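PDB 3MYV: SusD superfamily protein from Bacteroides vulgatus, which probably binds polysaccharides or their breakdown products at the outer membrane, as other members of the SusD family do. Local coordinates for residues A[30-34]-A[119-123]; A[50-54]-A[303-307]; A[86-90]-A[113-117]; A[343-347]-A[402-406]. All coordinates share one frame; numbering follows the deposited sequence. Where two conformers were deposited one is given.

Interaction 1. Residues A[30-34]-A[119-123]; sequences SGYYG and LCQFD. With EDO (1,2-ethanediol), chain I.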
loop_
_atom_site.group_PDB
_atom_site.type_symbol
_atom_site.label_atom_id
_atom_site.label_comp_id
_atom_site.label_asym_id
_atom_site.label_seq_id
_atom_site.Cartn_x
_atom_site.Cartn_y
_atom_site.Cartn_z
ATOM N N SER A 30 8.346 11.676 1.519
ATOM C CA SER A 30 7.875 11.505 0.129
ATOM C C SER A 30 8.556 10.319 -0.558
ATOM O O SER A 30 7.983 9.728 -1.457
ATOM C CB SER A 30 8.111 12.776 -0.681
ATOM O OG SER A 30 9.498 13.073 -0.711
ATOM N N GLY A 31 9.741 9.931 -0.078
ATOM C CA GLY A 31 10.434 8.753 -0.571
ATOM C C GLY A 31 9.814 7.407 -0.215
ATOM O O GLY A 31 10.213 6.366 -0.788
ATOM N N TYR A 32 8.885 7.401 0.744
ATOM C CA TYR A 32 8.183 6.164 1.144
ATOM C C TYR A 32 6.653 6.384 1.106
ATOM O O TYR A 32 6.099 6.465 0.015
ATOM C CB TYR A 32 8.749 5.654 2.490
ATOM C CG TYR A 32 8.304 4.261 2.952
ATOM C CD1 TYR A 32 7.771 3.324 2.053
ATOM C CD2 TYR A 32 8.467 3.872 4.288
ATOM C CE1 TYR A 32 7.362 2.036 2.489
ATOM C CE2 TYR A 32 8.077 2.598 4.730
ATOM C CZ TYR A 32 7.517 1.688 3.827
ATOM O OH TYR A 32 7.149 0.434 4.247
ATOM N N TYR A 33 5.977 6.537 2.245
ATOM C CA TYR A 33 4.514 6.680 2.237
ATOM C C TYR A 33 3.982 8.111 2.039
ATOM O O TYR A 33 2.769 8.345 2.018
ATOM C CB TYR A 33 3.912 5.997 3.473
ATOM C CG TYR A 33 3.663 4.516 3.258
ATOM C CD1 TYR A 33 2.698 4.087 2.343
ATOM C CD2 TYR A 33 4.403 3.557 3.930
ATOM C CE1 TYR A 33 2.456 2.757 2.126
ATOM C CE2 TYR A 33 4.171 2.197 3.702
ATOM C CZ TYR A 33 3.189 1.818 2.795
ATOM O OH TYR A 33 2.945 0.489 2.544
ATOM N N GLY A 34 4.878 9.080 1.881
ATOM C CA GLY A 34 4.460 10.411 1.459
ATOM C C GLY A 34 4.101 10.515 -0.015
ATOM O O GLY A 34 3.369 11.438 -0.406
ATOM N N LEU A 119 5.316 -4.114 8.284
ATOM C CA LEU A 119 4.969 -3.321 7.105
ATOM C C LEU A 119 6.192 -2.983 6.235
ATOM O O LEU A 119 6.180 -3.195 5.008
ATOM C CB LEU A 119 4.260 -2.035 7.543
ATOM C CG LEU A 119 3.809 -1.095 6.433
ATOM C CD1 LEU A 119 2.948 -1.858 5.414
ATOM C CD2 LEU A 119 3.031 0.076 7.042
ATOM N N CYS A 120 7.261 -2.519 6.881
ATOM C CA CYS A 120 8.484 -2.168 6.180
ATOM C C CYS A 120 9.047 -3.381 5.451
ATOM O O CYS A 120 9.375 -3.324 4.254
ATOM C CB CYS A 120 9.525 -1.653 7.161
ATOM S SG CYS A 120 9.151 0.003 7.786
ATOM N N GLN A 121 9.166 -4.490 6.161
ATOM C CA GLN A 121 9.729 -5.685 5.513
ATOM C C GLN A 121 8.838 -6.179 4.386
ATOM O O GLN A 121 9.333 -6.671 3.340
ATOM C CB GLN A 121 10.017 -6.775 6.534
ATOM C CG GLN A 121 10.914 -7.905 5.938
ATOM C CD GLN A 121 12.362 -7.463 5.758
ATOM O OE1 GLN A 121 13.012 -7.053 6.731
ATOM N NE2 GLN A 121 12.902 -7.623 4.525
ATOM N N PHE A 122 7.520 -6.067 4.566
ATOM C CA PHE A 122 6.564 -6.488 3.524
ATOM C C PHE A 122 6.740 -5.670 2.251
ATOM O O PHE A 122 6.844 -6.222 1.158
ATOM C CB PHE A 122 5.118 -6.410 4.046
ATOM C CG PHE A 122 4.051 -6.629 2.981
ATOM C CD1 PHE A 122 3.928 -7.854 2.336
ATOM C CD2 PHE A 122 3.131 -5.641 2.683
ATOM C CE1 PHE A 122 2.930 -8.056 1.375
ATOM C CE2 PHE A 122 2.125 -5.845 1.740
ATOM C CZ PHE A 122 2.027 -7.066 1.090
ATOM N N ASP A 123 6.821 -4.352 2.407
ATOM C CA ASP A 123 7.040 -3.469 1.274
ATOM C C ASP A 123 8.359 -3.773 0.554
ATOM O O ASP A 123 8.380 -3.936 -0.677
ATOM C CB ASP A 123 6.941 -2.015 1.723
ATOM C CG ASP A 123 5.488 -1.588 1.992
ATOM O OD1 ASP A 123 4.567 -2.248 1.449
ATOM O OD2 ASP A 123 5.274 -0.611 2.753
HETATM C C1 EDO I . -0.136 1.077 -0.101
HETATM O O1 EDO I . -0.355 0.160 -1.165
HETATM C C2 EDO I . -0.614 0.488 1.230
HETATM O O2 EDO I . 0.395 -0.385 1.842
#
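The loop joining helix 13-27 to helix 36-43 is fastened to helix 103-128 by two consecutive tyrosines, Tyr32 and Tyr33, whose hydroxyls converge on a single carboxylate oxygen of Asp123. Tyr32 OH donates to the anti lone pair of Asp123 OD2, on the side away from OD1, at 2.6 Å. Tyr33 OH donates to the same Asp123 OD2, also at 2.6 Å, but arrives on the syn side and 18° out of the carboxylate plane. A chi1 of -170°, with CG opposite the backbone N, carries the Tyr32 ring out to Asp123, where ring and carboxylate planes stand 88° apart. Tyr33 CD2 lies over the centre of one Tyr32 face.

Cys120 SG sits at the edge of the Tyr32 ring, 4.2 Å from CE2, a sulfur-aromatic contact, while Leu119 CD2 lies 4.1 Å from Tyr33 CE2. A 1,2-ethanediol, probably from the crystallisation liquor, donates from O2 to Tyr33 OH at 2.8 Å. Two short bonds thus satisfy a buried carboxylate oxygen and would resist its rotation, and the salt bridge from Asp123 OD1 to Arg126 probably helps to keep the group ionised. Helix 13-27 lines the site through Met27, which touches both tyrosines and Leu119, and helix 77-94 packs against Tyr32 with Pro79 and against Cys120 with Ile82 and Leu83.

Interaction 2. Residues A[50-54]-A[303-307]; sequences SSEES and KYAGK. With EDO (1,2-ethanediol), chain D.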
loop_
_atom_site.group_PDB
_atom_site.type_symbol
_atom_site.label_atom_id
_atom_site.label_comp_id
_atom_site.label_asym_id
_atom_site.label_seq_id
_atom_site.Cartn_x
_atom_site.Cartn_y
_atom_site.Cartn_z
ATOM N N SER A 50 1.830 8.173 -16.151
ATOM C CA SER A 50 2.554 9.431 -16.116
ATOM C C SER A 50 2.076 10.437 -17.169
ATOM O O SER A 50 1.563 10.082 -18.226
ATOM C CB SER A 50 4.063 9.153 -16.356
ATOM O OG SER A 50 4.830 10.326 -16.227
ATOM N N SER A 51 2.255 11.715 -16.858
ATOM C CA SER A 51 2.211 12.754 -17.860
ATOM C C SER A 51 3.616 12.827 -18.466
ATOM O O SER A 51 4.465 11.976 -18.174
ATOM C CB SER A 51 1.865 14.086 -17.217
ATOM O OG SER A 51 2.866 14.448 -16.287
ATOM N N GLU A 52 3.898 13.896 -19.208
ATOM C CA GLU A 52 5.247 14.135 -19.746
ATOM C C GLU A 52 6.214 14.647 -18.670
ATOM O O GLU A 52 7.411 14.689 -18.884
ATOM C CB GLU A 52 5.215 15.117 -20.922
ATOM C CG GLU A 52 4.401 14.643 -22.118
ATOM C CD GLU A 52 4.232 15.715 -23.191
ATOM O OE1 GLU A 52 5.032 16.680 -23.227
ATOM O OE2 GLU A 52 3.290 15.592 -23.995
ATOM N N GLU A 53 5.696 15.023 -17.501
ATOM C CA GLU A 53 6.541 15.552 -16.452
ATOM C C GLU A 53 7.513 14.494 -15.934
ATOM O O GLU A 53 7.208 13.306 -15.923
ATOM C CB GLU A 53 5.694 16.067 -15.300
ATOM C CG GLU A 53 4.785 17.212 -15.679
ATOM C CD GLU A 53 5.530 18.514 -15.880
ATOM O OE1 GLU A 53 6.387 18.848 -15.033
ATOM O OE2 GLU A 53 5.237 19.220 -16.858
ATOM N N SER A 54 8.686 14.955 -15.524
ATOM C CA SER A 54 9.725 14.097 -14.950
ATOM C C SER A 54 9.425 13.771 -13.487
ATOM O O SER A 54 8.568 14.414 -12.849
ATOM C CB SER A 54 11.087 14.798 -15.049
ATOM O OG SER A 54 11.266 15.403 -16.318
ATOM N N LYS A 303 -7.349 18.784 -20.711
ATOM C CA LYS A 303 -6.826 18.670 -22.062
ATOM C C LYS A 303 -5.315 18.703 -21.958
ATOM O O LYS A 303 -4.740 19.618 -21.365
ATOM C CB LYS A 303 -7.299 19.823 -22.924
ATOM C CG LYS A 303 -8.790 19.865 -23.233
ATOM C CD LYS A 303 -9.166 18.830 -24.270
ATOM C CE LYS A 303 -10.640 18.798 -24.532
ATOM N NZ LYS A 303 -10.920 17.856 -25.656
ATOM N N TYR A 304 -4.687 17.722 -22.585
ATOM C CA TYR A 304 -3.257 17.564 -22.547
ATOM C C TYR A 304 -2.776 16.962 -23.857
ATOM O O TYR A 304 -3.359 15.971 -24.328
ATOM C CB TYR A 304 -2.924 16.627 -21.385
ATOM C CG TYR A 304 -1.485 16.636 -20.984
ATOM C CD1 TYR A 304 -0.978 17.612 -20.127
ATOM C CD2 TYR A 304 -0.639 15.641 -21.418
ATOM C CE1 TYR A 304 0.362 17.592 -19.746
ATOM C CE2 TYR A 304 0.682 15.609 -21.034
ATOM C CZ TYR A 304 1.178 16.579 -20.210
ATOM O OH TYR A 304 2.499 16.485 -19.846
ATOM N N ALA A 305 -1.742 17.581 -24.438
ATOM C CA ALA A 305 -1.181 17.194 -25.740
ATOM C C ALA A 305 -2.285 16.964 -26.781
ATOM O O ALA A 305 -2.308 15.963 -27.491
ATOM C CB ALA A 305 -0.249 15.951 -25.585
ATOM N N GLY A 306 -3.218 17.919 -26.847
ATOM C CA GLY A 306 -4.261 17.918 -27.851
ATOM C C GLY A 306 -5.319 16.826 -27.728
ATOM O O GLY A 306 -6.055 16.584 -28.678
ATOM N N LYS A 307 -5.439 16.233 -26.543
ATOM C CA LYS A 307 -6.422 15.178 -26.273
ATOM C C LYS A 307 -7.148 15.425 -24.955
ATOM O O LYS A 307 -6.629 16.084 -24.061
ATOM C CB LYS A 307 -5.703 13.833 -26.131
ATOM C CG LYS A 307 -5.206 13.224 -27.402
ATOM C CD LYS A 307 -4.591 11.847 -27.094
ATOM C CE LYS A 307 -4.592 10.918 -28.310
ATOM N NZ LYS A 307 -4.548 9.475 -27.913
HETATM C C1 EDO D . 1.922 18.748 -23.118
HETATM O O1 EDO D . 1.190 19.558 -24.015
HETATM C C2 EDO D . 3.155 19.547 -22.745
HETATM O O2 EDO D . 4.257 18.999 -23.458
HETATM O O HOH W 1 2.882 18.853 -17.965
#
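Tyr304, at the end of strand 299-304, pushes its phenol against Ser51 CB and the backbone N and CB of Glu52, and nearly all the close packing of the contact gathers round its hydroxyl. Glu52 N donates to Tyr304 OH at 3.0 Å with an N-H...O angle of 152°. Glu52 CB lies 3.2 Å from the same oxygen, and Ser51 CB comes to 3.6 Å from it. The loop is itself braced: Ser51 OG accepts from Glu53 N at 3.1 Å in an ST turn, and it is also hydrogen-bonded to Gln275 O. Phe278 meets the Tyr304 ring edge-to-face.

Toward solvent the fit is looser. Glu52 is modelled in two conformers; in one of them its extended chain stretches past the ring and OE2 comes to 3.9 Å from Ala305 CB, in the type I' turn that links strands 299-304 and 307-312, so this approach is uncertain. A 1,2-ethanediol, probably carried over from crystallisation, places C1 above one ring face, 3.7 Å from Tyr304 CZ. At the ring edge a water accepts from Tyr304 OH and donates to Glu53 OE2, 2.6 Å away. A phenylalanine in place of Tyr304 would probably leave Glu52 N without its acceptor and the water without one of its two anchors. The phenol therefore works both ways, accepting from the main chain and donating to solvent, and its polar link to Glu53 is indirect, through water.

Interaction 3. Residues A[86-90]-A[113-117]; sequences AWNIL and TMAVI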
loop_
_atom_site.group_PDB
_atom_site.type_symbol
_atom_site.label_atom_id
_atom_site.label_comp_id
_atom_site.label_asym_id
_atom_site.label_seq_id
_atom_site.Cartn_x
_atom_site.Cartn_y
_atom_site.Cartn_z
ATOM N N ALA A 86 13.446 0.738 14.514
ATOM C CA ALA A 86 12.424 -0.090 15.157
ATOM C C ALA A 86 13.064 -1.183 16.027
ATOM O O ALA A 86 12.635 -1.430 17.158
ATOM C CB ALA A 86 11.511 -0.715 14.117
ATOM N N TRP A 87 14.076 -1.848 15.487
ATOM C CA TRP A 87 14.768 -2.889 16.259
ATOM C C TRP A 87 15.529 -2.306 17.452
ATOM O O TRP A 87 15.658 -2.976 18.470
ATOM C CB TRP A 87 15.680 -3.746 15.365
ATOM C CG TRP A 87 14.919 -4.869 14.750
ATOM C CD1 TRP A 87 14.420 -4.925 13.481
ATOM C CD2 TRP A 87 14.552 -6.107 15.380
ATOM N NE1 TRP A 87 13.768 -6.120 13.283
ATOM C CE2 TRP A 87 13.822 -6.855 14.435
ATOM C CE3 TRP A 87 14.754 -6.646 16.657
ATOM C CZ2 TRP A 87 13.321 -8.134 14.715
ATOM C CZ3 TRP A 87 14.243 -7.906 16.937
ATOM C CH2 TRP A 87 13.554 -8.645 15.962
ATOM N N ASN A 88 16.013 -1.067 17.344
ATOM C CA ASN A 88 16.631 -0.396 18.507
ATOM C C ASN A 88 15.613 -0.222 19.638
ATOM O O ASN A 88 15.950 -0.408 20.819
ATOM C CB ASN A 88 17.273 0.942 18.111
ATOM C CG ASN A 88 18.551 0.746 17.296
ATOM O OD1 ASN A 88 19.182 -0.310 17.367
ATOM N ND2 ASN A 88 18.944 1.764 16.540
ATOM N N ILE A 89 14.364 0.048 19.266
ATOM C CA ILE A 89 13.274 0.179 20.250
ATOM C C ILE A 89 13.017 -1.165 20.913
ATOM O O ILE A 89 12.987 -1.254 22.145
ATOM C CB ILE A 89 11.988 0.736 19.603
ATOM C CG1 ILE A 89 12.186 2.199 19.196
ATOM C CG2 ILE A 89 10.781 0.571 20.522
ATOM C CD1 ILE A 89 11.078 2.756 18.280
ATOM N N LEU A 90 12.845 -2.217 20.108
ATOM C CA LEU A 90 12.550 -3.540 20.655
ATOM C C LEU A 90 13.676 -3.985 21.587
ATOM O O LEU A 90 13.414 -4.524 22.663
ATOM C CB LEU A 90 12.366 -4.591 19.550
ATOM C CG LEU A 90 11.143 -4.473 18.628
ATOM C CD1 LEU A 90 11.017 -5.720 17.721
ATOM C CD2 LEU A 90 9.865 -4.257 19.448
ATOM N N THR A 113 5.397 -1.365 17.364
ATOM C CA THR A 113 6.736 -1.386 16.760
ATOM C C THR A 113 6.931 -2.617 15.866
ATOM O O THR A 113 7.476 -2.527 14.767
ATOM C CB THR A 113 7.825 -1.338 17.846
ATOM O OG1 THR A 113 7.644 -0.162 18.657
ATOM C CG2 THR A 113 9.244 -1.351 17.221
HETATM N N MSE A 114 6.463 -3.772 16.318
HETATM C CA MSE A 114 6.519 -4.972 15.507
HETATM C C MSE A 114 5.654 -4.829 14.262
HETATM O O MSE A 114 6.019 -5.357 13.215
HETATM C CB MSE A 114 6.117 -6.212 16.315
HETATM C CG MSE A 114 7.061 -6.533 17.471
HETATM SE SE MSE A 114 6.332 -7.872 18.684
HETATM C CE MSE A 114 6.422 -9.382 17.537
ATOM N N ALA A 115 4.501 -4.162 14.369
ATOM C CA ALA A 115 3.632 -3.933 13.189
ATOM C C ALA A 115 4.366 -3.064 12.140
ATOM O O ALA A 115 4.314 -3.345 10.944
ATOM C CB ALA A 115 2.297 -3.269 13.631
ATOM N N VAL A 116 5.034 -2.007 12.603
ATOM C CA VAL A 116 5.885 -1.168 11.736
ATOM C C VAL A 116 6.962 -2.003 11.021
ATOM O O VAL A 116 7.129 -1.928 9.800
ATOM C CB VAL A 116 6.480 0.040 12.505
ATOM C CG1 VAL A 116 7.448 0.831 11.601
ATOM C CG2 VAL A 116 5.337 0.983 13.035
ATOM N N ILE A 117 7.633 -2.869 11.765
ATOM C CA ILE A 117 8.657 -3.746 11.193
ATOM C C ILE A 117 8.079 -4.648 10.110
ATOM O O ILE A 117 8.631 -4.781 9.025
ATOM C CB ILE A 117 9.338 -4.578 12.325
ATOM C CG1 ILE A 117 10.247 -3.653 13.147
ATOM C CG2 ILE A 117 10.068 -5.818 11.752
ATOM C CD1 ILE A 117 10.704 -4.236 14.538
#
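Ile117 fits its side chain into a hollow on helix 77-94 bounded by Ala86, Trp87 and Leu90. The floor is Ala86, whose small CB lets Ile117 CG1 come to 3.3 Å, tighter than ordinary carbon contact. Ile117 CD1 then rests over one face of the indole, 3.9 Å from the centroid of the five-membered ring and 15° off its normal, a CH-pi contact. Leu90 CD1 closes the hollow, meeting Ile117 CD1 tip to tip at 3.5 Å while lying over the same indole face. The first torsion of Ile117 (chi1 -73°) swings CG1 away from the carbonyl carbon, which aims the long branch at this hollow and brings CG2 near Trp87 NE1.

One turn back, Thr113 supplies the next bump. Its methyl CG2 nestles among Ala86, Ile89 and Leu90, 3.4 Å from Ala86 O and 3.7 Å from Leu90 CD2, with the threonine and leucine side chains running past each other in opposite directions. Leu90 in turn slots between Thr113 and selenomethionine Met114, its CD1 4.0 Å from Met114 CG. The two segments run close to antiparallel, at 151°, with axes 9.7 Å apart at closest approach; their helices form an antiparallel hairpin, consistent with the TPR-like helical pairs of the SusD family. Helix 13-27 touches Ile89 and Thr113, and helix 160-177 lies against Met114 and Ile117. The joint is held by apolar contacts, and polar atoms within it are bonded outside the pair: Thr113 OG1 to Leu109 O of its own helix, Trp87 NE1 to Ile145 O. Cohesion thus rests on close-fitting methyls and one aromatic face.

Interaction 4. Residues A[343-347]-A[402-406]; sequences EAGCK and LRNGK. With EDO (1,2-ethanediol), chain K.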
loop_
_atom_site.group_PDB
_atom_site.type_symbol
_atom_site.label_atom_id
_atom_site.label_comp_id
_atom_site.label_asym_id
_atom_site.label_seq_id
_atom_site.Cartn_x
_atom_site.Cartn_y
_atom_site.Cartn_z
ATOM N N GLU A 343 -12.125 -11.482 -2.392
ATOM C CA GLU A 343 -11.137 -12.201 -3.228
ATOM C C GLU A 343 -10.834 -13.609 -2.697
ATOM O O GLU A 343 -10.811 -14.601 -3.447
ATOM C CB GLU A 343 -9.865 -11.379 -3.389
ATOM C CG GLU A 343 -8.885 -12.016 -4.310
ATOM C CD GLU A 343 -7.609 -11.232 -4.527
ATOM O OE1 GLU A 343 -7.576 -10.019 -4.297
ATOM O OE2 GLU A 343 -6.607 -11.853 -4.946
ATOM N N ALA A 344 -10.582 -13.700 -1.404
ATOM C CA ALA A 344 -10.236 -14.958 -0.775
ATOM C C ALA A 344 -11.444 -15.907 -0.827
ATOM O O ALA A 344 -11.298 -17.101 -1.120
ATOM C CB ALA A 344 -9.770 -14.709 0.687
ATOM N N GLY A 345 -12.634 -15.375 -0.576
ATOM C CA GLY A 345 -13.884 -16.166 -0.673
ATOM C C GLY A 345 -14.074 -16.755 -2.070
ATOM O O GLY A 345 -14.419 -17.914 -2.235
ATOM N N CYS A 346 -13.816 -15.932 -3.081
ATOM C CA CYS A 346 -13.903 -16.382 -4.444
ATOM C C CYS A 346 -12.911 -17.531 -4.682
ATOM O O CYS A 346 -13.273 -18.556 -5.238
ATOM C CB CYS A 346 -13.642 -15.204 -5.368
ATOM S SG CYS A 346 -13.908 -15.593 -7.090
ATOM N N LYS A 347 -11.676 -17.390 -4.199
ATOM C CA LYS A 347 -10.682 -18.447 -4.357
ATOM C C LYS A 347 -10.996 -19.716 -3.582
ATOM O O LYS A 347 -10.617 -20.801 -3.994
ATOM C CB LYS A 347 -9.295 -17.937 -3.993
ATOM C CG LYS A 347 -8.782 -16.877 -4.962
ATOM C CD LYS A 347 -7.462 -16.254 -4.493
ATOM C CE LYS A 347 -6.752 -15.483 -5.587
ATOM N NZ LYS A 347 -5.676 -14.575 -5.043
ATOM N N LEU A 402 -0.234 -8.436 -10.539
ATOM C CA LEU A 402 0.955 -9.284 -10.683
ATOM C C LEU A 402 0.889 -10.494 -9.748
ATOM O O LEU A 402 1.232 -11.585 -10.164
ATOM C CB LEU A 402 2.260 -8.500 -10.515
ATOM C CG LEU A 402 3.132 -8.708 -11.755
ATOM C CD1 LEU A 402 2.359 -8.309 -12.990
ATOM C CD2 LEU A 402 4.450 -7.957 -11.698
ATOM N N ARG A 403 0.401 -10.323 -8.514
ATOM C CA ARG A 403 0.347 -11.449 -7.558
ATOM C C ARG A 403 -0.684 -12.496 -7.949
ATOM O O ARG A 403 -0.626 -13.623 -7.470
ATOM C CB ARG A 403 0.092 -10.972 -6.109
ATOM C CG ARG A 403 -1.339 -10.458 -5.838
ATOM C CD ARG A 403 -1.467 -9.840 -4.441
ATOM N NE ARG A 403 -2.697 -9.079 -4.357
ATOM C CZ ARG A 403 -3.916 -9.614 -4.294
ATOM N NH1 ARG A 403 -4.091 -10.931 -4.231
ATOM N NH2 ARG A 403 -4.965 -8.821 -4.260
ATOM N N ASN A 404 -1.642 -12.122 -8.808
ATOM C CA ASN A 404 -2.576 -13.086 -9.357
ATOM C C ASN A 404 -2.161 -13.635 -10.718
ATOM O O ASN A 404 -2.973 -14.194 -11.432
ATOM C CB ASN A 404 -3.954 -12.455 -9.465
ATOM C CG ASN A 404 -4.678 -12.487 -8.153
ATOM O OD1 ASN A 404 -5.024 -13.564 -7.680
ATOM N ND2 ASN A 404 -4.856 -11.328 -7.528
ATOM N N GLY A 405 -0.897 -13.430 -11.074
ATOM C CA GLY A 405 -0.367 -13.953 -12.313
ATOM C C GLY A 405 -0.994 -13.369 -13.566
ATOM O O GLY A 405 -0.973 -14.007 -14.627
ATOM N N LYS A 406 -1.500 -12.141 -13.478
ATOM C CA LYS A 406 -2.100 -11.488 -14.644
ATOM C C LYS A 406 -1.074 -10.737 -15.484
ATOM O O LYS A 406 -0.012 -10.359 -14.992
ATOM C CB LYS A 406 -3.206 -10.518 -14.228
ATOM C CG LYS A 406 -4.310 -11.123 -13.352
ATOM C CD LYS A 406 -5.116 -12.199 -14.103
ATOM C CE LYS A 406 -6.216 -12.751 -13.229
ATOM N NZ LYS A 406 -7.063 -13.735 -14.008
HETATM C C1 EDO K . -17.052 -18.411 -7.050
HETATM O O1 EDO K . -18.022 -19.401 -6.683
HETATM C C2 EDO K . -15.682 -19.059 -7.188
HETATM O O2 EDO K . -15.453 -19.857 -6.025
HETATM O O HOH W 2 -2.614 -14.911 -5.672
#
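Glu343 reaches from helix 334-348 to Arg403 and Asn404 at the end of helix 397-403, and its carboxylate gathers the polar groups of both segments. From CB the chain runs fully extended, CG pointing opposite the backbone N (chi1 -176°); the side chain touches Leu380 and Val383 of helix 380-391 and Leu201 of helix 189-202. CD lies at the edge of the Arg403 guanidinium, in its plane, and the two flat groups are only 19° apart. Arg403 grips end-on. NH2 donates to OE1 at 2.9 Å, nearly straight at 174° and on the syn lone pair, while NH1 donates to OE2 at 2.8 Å. OE1 has a further salt bridge to Arg387, and Arg403 NH2 one to Asp400.

OE2 is the busier oxygen: Lys347 NZ, one turn on, takes its anti lone pair at 2.9 Å, and Asn404 ND2 comes from above the carboxylate plane at 3.2 Å. Lys347 NZ also donates to Asn404 OD1, 2.9 Å away, and through a water is linked to Arg403 O. A glutamine in place of Glu343 would probably leave Lys347 NZ and Arg403 NH1, 4.1 Å apart, without the negative charge they now share, though Arg403 would keep Asp400. This is a partly buried salt-bridge network tying a helix to a Schellman-capped helix end, where Gly405 takes the positive phi of the C-prime position.

How the interactions relate
Interactions 1 and 3 are the closest pair, their centres 14 Å apart, and both draw on helix 103-128: residues 113-117 and 119-123 follow each other on it, one residue apart, so one helix carries an apolar joint and then a polar one. Interaction 3 is nested in the chain loop that interaction 1 closes. Interaction 4, in the later part of the chain, has its nearest atoms about 7 Å from interaction 1, and Tyr202 joins them, meeting Phe122 edge-to-face and Arg403 by a cation-pi contact. Interaction 2 stands apart at the surface, its centre 42 Å from that of interaction 3. The bound sodium ion is about 13 Å from the Tyr33 side chain.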